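Local coordinates for RctB replication initiator protein (Vibrio cholerae, PDB 5UBE) that initiates replication of the second chromosome of the cholera pathogen, a task for which this N-terminal helix-turn-helix domain probably binds DNA, at residues S24-A27 against I28-E32; I81-R84 against L85-A88. All coordinates share one frame; numbering follows the deposited sequence.

Contact 1. Residues S24-A27 against I28-E32; sequences SEAA and IDWIE
I31 N donates to A27 O at 2.9 Å, and one residue earlier W30 N reaches A26 O across 3.2 Å: two i to i+4 bonds of the kind that build an alpha-helix. The W30 bond is the straighter, with an angle of 161° at the hydrogen. A26 O also takes a weak bond from D29 N. Next to these, I28 N bonds to E25 O, three residues back, a shorter i to i+3 step. S24, which precedes the turn into the helix, makes a capping bond: its OG accepts from A27 N at 2.8 Å, giving a partner to an amide whose bond to S24 O is weak.

Outside this backbone frame the W30 indole folds back over the preceding turn. Its CG stands anti to the carbonyl carbon (chi1 -63°), which swings the ring toward the N-terminal end. A26 O lies 3.3 Å above one face of the ring, near the rim, while A26 CB touches the six-membered ring at CZ2, 3.8 Å away. A27 CB meets CE3 of the same ring at 4.1 Å. On another side of the helix, I28 lays CG1 and CD1 along E25 O, with CD1 3.4 Å from that oxygen.

The capped turn leads from strand 20-22 into helix 26-34. A27 and W30 pack on F114 of strand 108-114, whereas I28 and I31 lean on helix 42-55, I28 at S52 and I31 at L48, N49 and S52; this turn thus bridges a strand of the sheet and a neighbouring helix.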
loop_
_atom_site.group_PDB
_atom_site.type_symbol
_atom_site.label_atom_id
_atom_site.label_comp_id
_atom_site.label_asym_id
_atom_site.label_seq_id
_atom_site.Cartn_x
_atom_site.Cartn_y
_atom_site.Cartn_z
ATOM N N SER A 24 -8.966 -0.964 1.215
ATOM C CA SER A 24 -9.947 -1.701 2.002
ATOM C C SER A 24 -10.500 -0.785 3.079
ATOM O O SER A 24 -9.733 -0.160 3.817
ATOM C CB SER A 24 -9.333 -2.955 2.632
ATOM O OG SER A 24 -9.668 -3.079 4.012
ATOM N N GLU A 25 -11.825 -0.735 3.195
ATOM C CA GLU A 25 -12.426 0.035 4.277
ATOM C C GLU A 25 -12.242 -0.625 5.635
ATOM O O GLU A 25 -12.219 0.076 6.655
ATOM C CB GLU A 25 -13.905 0.264 3.986
ATOM C CG GLU A 25 -14.098 1.276 2.877
ATOM C CD GLU A 25 -15.544 1.383 2.444
ATOM O OE1 GLU A 25 -15.800 2.138 1.493
ATOM O OE2 GLU A 25 -16.412 0.718 3.062
ATOM N N ALA A 26 -12.140 -1.960 5.678
ATOM C CA ALA A 26 -11.844 -2.649 6.932
ATOM C C ALA A 26 -10.498 -2.218 7.500
ATOM O O ALA A 26 -10.346 -2.105 8.724
ATOM C CB ALA A 26 -11.864 -4.169 6.730
ATOM N N ALA A 27 -9.515 -1.965 6.625
ATOM C CA ALA A 27 -8.189 -1.559 7.075
ATOM C C ALA A 27 -8.223 -0.248 7.838
ATOM O O ALA A 27 -7.301 0.036 8.610
ATOM C CB ALA A 27 -7.239 -1.448 5.878
ATOM N N ILE A 28 -9.270 0.554 7.658
ATOM C CA ILE A 28 -9.362 1.813 8.392
ATOM C C ILE A 28 -9.397 1.543 9.891
ATOM O O ILE A 28 -8.766 2.256 10.681
ATOM C CB ILE A 28 -10.592 2.612 7.918
ATOM C CG1 ILE A 28 -10.496 2.892 6.417
ATOM C CG2 ILE A 28 -10.725 3.913 8.694
ATOM C CD1 ILE A 28 -11.824 3.351 5.791
ATOM N N ASP A 29 -10.108 0.490 10.306
ATOM C CA ASP A 29 -10.065 0.094 11.715
ATOM C C ASP A 29 -8.774 -0.643 12.066
ATOM O O ASP A 29 -8.233 -0.459 13.162
ATOM C CB ASP A 29 -11.264 -0.788 12.061
ATOM C CG ASP A 29 -12.594 -0.094 11.827
ATOM O OD1 ASP A 29 -12.691 1.136 12.039
ATOM O OD2 ASP A 29 -13.548 -0.792 11.434
ATOM N N TRP A 30 -8.287 -1.501 11.160
ATOM C CA TRP A 30 -7.087 -2.287 11.429
ATOM C C TRP A 30 -5.903 -1.395 11.766
ATOM O O TRP A 30 -5.046 -1.768 12.580
ATOM C CB TRP A 30 -6.741 -3.149 10.214
ATOM C CG TRP A 30 -7.773 -4.163 9.849
ATOM C CD1 TRP A 30 -8.894 -4.500 10.566
ATOM C CD2 TRP A 30 -7.767 -5.008 8.690
ATOM N NE1 TRP A 30 -9.590 -5.483 9.909
ATOM C CE2 TRP A 30 -8.919 -5.821 8.762
ATOM C CE3 TRP A 30 -6.907 -5.150 7.595
ATOM C CZ2 TRP A 30 -9.238 -6.759 7.774
ATOM C CZ3 TRP A 30 -7.221 -6.095 6.619
ATOM C CH2 TRP A 30 -8.380 -6.883 6.715
ATOM N N ILE A 31 -5.824 -0.231 11.122
ATOM C CA ILE A 31 -4.650 0.636 11.249
ATOM C C ILE A 31 -4.498 1.122 12.683
ATOM O O ILE A 31 -3.385 1.172 13.221
ATOM C CB ILE A 31 -4.746 1.805 10.245
ATOM C CG1 ILE A 31 -4.437 1.309 8.833
ATOM C CG2 ILE A 31 -3.818 2.966 10.635
ATOM C CD1 ILE A 31 -4.775 2.328 7.715
ATOM N N GLU A 32 -5.610 1.485 13.327
ATOM C CA GLU A 32 -5.554 1.789 14.754
ATOM C C GLU A 32 -5.187 0.561 15.573
ATOM O O GLU A 32 -4.520 0.684 16.606
ATOM C CB GLU A 32 -6.890 2.367 15.225
ATOM C CG GLU A 32 -7.291 3.633 14.444
ATOM C CD GLU A 32 -8.461 4.389 15.057
ATOM O OE1 GLU A 32 -9.286 3.761 15.761
ATOM O OE2 GLU A 32 -8.549 5.618 14.827
#

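Contact 2. Residues I81-R84 against L85-A88; sequences IQQR and LRAA
I81 meets L85 through its backbone carbonyl: L85 N donates to I81 O at 2.7 Å, and L85 CB also rests near that oxygen. The side chain of I81 leads elsewhere, onto L47 of helix 42-55 and L68 of helix 65-71.

Q82 is linked to R86 in two ways, directly and through water. Its carbonyl O accepts from R86 N at 2.8 Å, and its amide end joins R86 through a water that donates to Q82 OE1 at 2.6 Å and accepts from R86 NH1 at 2.9 Å. The Q82 chain bends at chi2 (-58°) and runs beside L85, so that NE2 lies against L85 CD2.

Q83 repeats the i to i+4 bond, with A87 N as donor to its O. The guanidinium of R86 lies over its backbone: a bend at chi3 (-51°) folds the group back, and Q83 CA sits 3.3 Å above one face, toward the rim. R86 NH2 approaches Q83 CB at 3.8 Å, while the bridging water lies at the guanidinium edge, in plane.

R84 O receives A88 N at 2.9 Å. The extended R84 side chain turns from L85-A88 to a salt bridge with E46 of helix 42-55, through NH2, and its NH1 makes a weak hydrogen bond to A80 O.

Chemically, the two arginines do different work. R84 ties helix 78-91 to helix 42-55 by charge; R86 instead stays on its own exposed helix face, where the water bond at NH1 and the packing of one face on Q83 CA probably limit rotation of its guanidinium.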
loop_
_atom_site.group_PDB
_atom_site.type_symbol
_atom_site.label_atom_id
_atom_site.label_comp_id
_atom_site.label_asym_id
_atom_site.label_seq_id
_atom_site.Cartn_x
_atom_site.Cartn_y
_atom_site.Cartn_z
ATOM N N ILE A 81 8.658 6.435 0.913
ATOM C CA ILE A 81 7.569 5.457 0.863
ATOM C C ILE A 81 8.135 4.039 0.909
ATOM O O ILE A 81 7.735 3.211 1.739
ATOM C CB ILE A 81 6.703 5.668 -0.396
ATOM C CG1 ILE A 81 6.090 7.088 -0.479
ATOM C CG2 ILE A 81 5.633 4.579 -0.497
ATOM C CD1 ILE A 81 5.081 7.424 0.605
ATOM N N GLN A 82 9.099 3.748 0.029
ATOM C CA GLN A 82 9.679 2.412 -0.015
ATOM C C GLN A 82 10.288 2.027 1.329
ATOM O O GLN A 82 10.203 0.868 1.742
ATOM C CB GLN A 82 10.730 2.331 -1.126
ATOM C CG GLN A 82 10.174 1.932 -2.480
ATOM C CD GLN A 82 9.447 0.585 -2.469
ATOM O OE1 GLN A 82 10.012 -0.427 -2.064
ATOM N NE2 GLN A 82 8.190 0.571 -2.927
ATOM N N GLN A 83 10.921 2.986 2.020
ATOM C CA GLN A 83 11.497 2.703 3.334
ATOM C C GLN A 83 10.417 2.273 4.322
ATOM O O GLN A 83 10.521 1.215 4.956
ATOM C CB GLN A 83 12.239 3.934 3.862
ATOM C CG GLN A 83 12.832 3.764 5.275
ATOM C CD GLN A 83 13.244 5.100 5.896
ATOM O OE1 GLN A 83 13.741 5.993 5.209
ATOM N NE2 GLN A 83 13.013 5.245 7.192
ATOM N N ARG A 84 9.372 3.094 4.472
ATOM C CA ARG A 84 8.258 2.718 5.340
ATOM C C ARG A 84 7.623 1.412 4.881
ATOM O O ARG A 84 7.269 0.562 5.706
ATOM C CB ARG A 84 7.227 3.843 5.382
ATOM C CG ARG A 84 7.701 5.080 6.126
ATOM C CD ARG A 84 7.046 6.319 5.539
ATOM N NE ARG A 84 7.227 7.520 6.358
ATOM C CZ ARG A 84 8.286 8.327 6.281
ATOM N NH1 ARG A 84 9.280 8.064 5.431
ATOM N NH2 ARG A 84 8.360 9.398 7.064
ATOM N N LEU A 85 7.539 1.198 3.567
ATOM C CA LEU A 85 6.916 -0.028 3.082
ATOM C C LEU A 85 7.740 -1.251 3.452
ATOM O O LEU A 85 7.175 -2.262 3.880
ATOM C CB LEU A 85 6.679 0.030 1.572
ATOM C CG LEU A 85 6.060 -1.245 0.967
ATOM C CD1 LEU A 85 4.636 -1.528 1.459
ATOM C CD2 LEU A 85 6.089 -1.202 -0.546
ATOM N N ARG A 86 9.076 -1.182 3.328
ATOM C CA ARG A 86 9.887 -2.328 3.729
ATOM C C ARG A 86 9.713 -2.635 5.214
ATOM O O ARG A 86 9.648 -3.803 5.612
ATOM C CB ARG A 86 11.365 -2.091 3.422
ATOM C CG ARG A 86 11.746 -2.105 1.952
ATOM C CD ARG A 86 13.284 -2.091 1.798
ATOM N NE ARG A 86 13.916 -1.019 2.574
ATOM C CZ ARG A 86 14.051 0.231 2.143
ATOM N NH1 ARG A 86 13.591 0.581 0.938
ATOM N NH2 ARG A 86 14.619 1.140 2.916
ATOM N N ALA A 87 9.647 -1.596 6.049
ATOM C CA ALA A 87 9.485 -1.820 7.481
ATOM C C ALA A 87 8.127 -2.437 7.787
ATOM O O ALA A 87 8.024 -3.343 8.618
ATOM C CB ALA A 87 9.668 -0.501 8.240
ATOM N N ALA A 88 7.078 -1.964 7.108
ATOM C CA ALA A 88 5.728 -2.460 7.353
ATOM C C ALA A 88 5.586 -3.914 6.929
ATOM O O ALA A 88 4.888 -4.696 7.587
ATOM C CB ALA A 88 4.717 -1.576 6.615
HETATM O O HOH W 1 12.500 -0.810 -1.357
#

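Overall arrangement
Contact 1 comes first along the chain, at the N-terminal part of helix 26-34 and the residues leading into it, and contact 2 follows in the middle of helix 78-91, both within the helix-turn-helix domain. Their centres lie 18 Å apart and their nearest atoms about 10 Å, so they do not touch. Helix 42-55 is the common element: I28 and I31 from contact 1 pack on it, as do I81, R84, A87 and A88 from contact 2. Each also reaches the sheet, contact 1 at strand 108-114 and contact 2 at the adjacent strand 94-100. Two helices separated in sequence are thereby joined to one compact domain through a shared helix and neighbouring antiparallel strands.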